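Local atomic coordinates of cytosine-specific methyltransferase (Escherichia coli O157:H7 EDL933, PDB entry 3G7U), a protein that probably transfers a methyl group from S-adenosyl-L-methionine to carbon 5 of cytosine in DNA. Residues 10-15 with 348-353. Numbering follows the deposited sequence.
Sequences SGVGGL and GNSVSP
Val12 and Ser350 meet where the glycine-rich turn after strand 4-8, the first conserved motif of C5-cytosine methyltransferases and the loop that in relatives holds S-adenosylmethionine, faces the GNSV segment of motif X. Val12 CG2 lies 3.4 Å from Ser350 OG. The hydroxyl stands anti to its own carbonyl carbon (chi1 -68°), a rotation from which it reaches both Gln346 O, its hydrogen-bond partner four residues earlier in helix 340-348, and a water. That water donates to Ser350 OG (2.8 Å) and Ser10 O and accepts from Gly14 N (3.0 Å), thereby joining the turn 10-13 and the first turn of helix 14-22 to the loop before helix 353-367. A second water accepts from both Leu15 N and Val351 N (3.0 Å for the latter), so these two backbone donors share one oxygen. The bare Gly14 CA lies 3.5 Å from Val351 O, a CA-H...O contact with 140° at the hydrogen. Val351 points its side chain toward segment 10-15, and its CG2 meets Leu15 CD1 in a loose apolar contact at 4.3 Å; both side chains rest on Ala356 of helix 353-367. Pro353 opens that helix with its ring against the Gly14 backbone: CG is 4.0 Å from Gly14 O and 4.1 Å from Gly14 CA.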
loop_
_atom_site.group_PDB
_atom_site.type_symbol
_atom_site.label_atom_id
_atom_site.label_comp_id
_atom_site.label_asym_id
_atom_site.label_seq_id
_atom_site.Cartn_x
_atom_site.Cartn_y
_atom_site.Cartn_z
ATOM N N SER A 10 6.521 7.163 -2.042
ATOM C CA SER A 10 5.221 6.659 -2.407
ATOM C C SER A 10 5.196 5.171 -2.757
ATOM O O SER A 10 4.114 4.522 -2.699
ATOM C CB SER A 10 4.716 7.424 -3.647
ATOM O OG SER A 10 5.539 7.149 -4.802
ATOM N N GLY A 11 6.355 4.625 -3.153
ATOM C CA GLY A 11 6.391 3.292 -3.791
ATOM C C GLY A 11 5.412 3.267 -4.946
ATOM O O GLY A 11 5.222 4.293 -5.643
ATOM N N VAL A 12 4.720 2.133 -5.134
ATOM C CA VAL A 12 3.812 2.021 -6.304
ATOM C C VAL A 12 2.458 2.656 -6.111
ATOM O O VAL A 12 1.736 2.861 -7.085
ATOM C CB VAL A 12 3.530 0.531 -6.703
ATOM C CG1 VAL A 12 4.813 -0.115 -7.115
ATOM C CG2 VAL A 12 2.867 -0.242 -5.547
ATOM N N GLY A 13 2.135 3.005 -4.867
ATOM C CA GLY A 13 0.950 3.806 -4.597
ATOM C C GLY A 13 -0.164 3.143 -3.801
ATOM O O GLY A 13 -1.336 3.457 -4.008
ATOM N N GLY A 14 0.181 2.222 -2.909
ATOM C CA GLY A 14 -0.818 1.702 -1.952
ATOM C C GLY A 14 -1.482 2.839 -1.140
ATOM O O GLY A 14 -2.703 2.917 -1.066
ATOM N N LEU A 15 -0.672 3.707 -0.531
ATOM C CA LEU A 15 -1.210 4.795 0.293
ATOM C C LEU A 15 -1.863 5.831 -0.614
ATOM O O LEU A 15 -2.877 6.402 -0.253
ATOM C CB LEU A 15 -0.066 5.429 1.099
ATOM C CG LEU A 15 -0.463 6.418 2.170
ATOM C CD1 LEU A 15 -1.146 5.627 3.348
ATOM C CD2 LEU A 15 0.812 7.098 2.678
ATOM N N GLY A 348 4.635 -6.226 -1.470
ATOM C CA GLY A 348 5.110 -6.345 -0.094
ATOM C C GLY A 348 5.466 -5.034 0.586
ATOM O O GLY A 348 5.178 -4.854 1.762
ATOM N N ASN A 349 6.059 -4.113 -0.171
ATOM C CA ASN A 349 6.415 -2.763 0.302
ATOM C C ASN A 349 5.266 -1.758 0.451
ATOM O O ASN A 349 5.504 -0.581 0.782
ATOM C CB ASN A 349 7.428 -2.137 -0.672
ATOM C CG ASN A 349 8.815 -2.748 -0.551
ATOM O OD1 ASN A 349 9.150 -3.348 0.467
ATOM N ND2 ASN A 349 9.629 -2.602 -1.604
ATOM N N SER A 350 4.040 -2.174 0.173
ATOM C CA SER A 350 2.927 -1.246 0.159
ATOM C C SER A 350 2.099 -1.322 1.427
ATOM O O SER A 350 1.983 -2.387 2.044
ATOM C CB SER A 350 2.019 -1.524 -1.045
ATOM O OG SER A 350 2.694 -1.198 -2.244
ATOM N N VAL A 351 1.510 -0.186 1.796
ATOM C CA VAL A 351 0.401 -0.168 2.722
ATOM C C VAL A 351 -0.757 -0.785 1.961
ATOM O O VAL A 351 -0.914 -0.501 0.766
ATOM C CB VAL A 351 -0.013 1.280 3.078
ATOM C CG1 VAL A 351 -1.179 1.292 4.087
ATOM C CG2 VAL A 351 1.131 2.010 3.641
ATOM N N SER A 352 -1.593 -1.582 2.631
ATOM C CA SER A 352 -2.864 -2.049 1.990
ATOM C C SER A 352 -3.734 -0.870 1.580
ATOM O O SER A 352 -4.002 -0.005 2.435
ATOM C CB SER A 352 -3.702 -2.877 2.970
ATOM O OG SER A 352 -4.928 -3.162 2.322
ATOM N N PRO A 353 -4.176 -0.812 0.311
ATOM C CA PRO A 353 -5.091 0.263 -0.080
ATOM C C PRO A 353 -6.406 0.305 0.714
ATOM O O PRO A 353 -7.032 1.357 0.828
ATOM C CB PRO A 353 -5.390 -0.026 -1.544
ATOM C CG PRO A 353 -4.171 -0.682 -2.047
ATOM C CD PRO A 353 -3.684 -1.566 -0.863
HETATM O O HOH W 1 3.076 1.597 -2.253
HETATM O O HOH W 2 2.041 2.318 0.313
#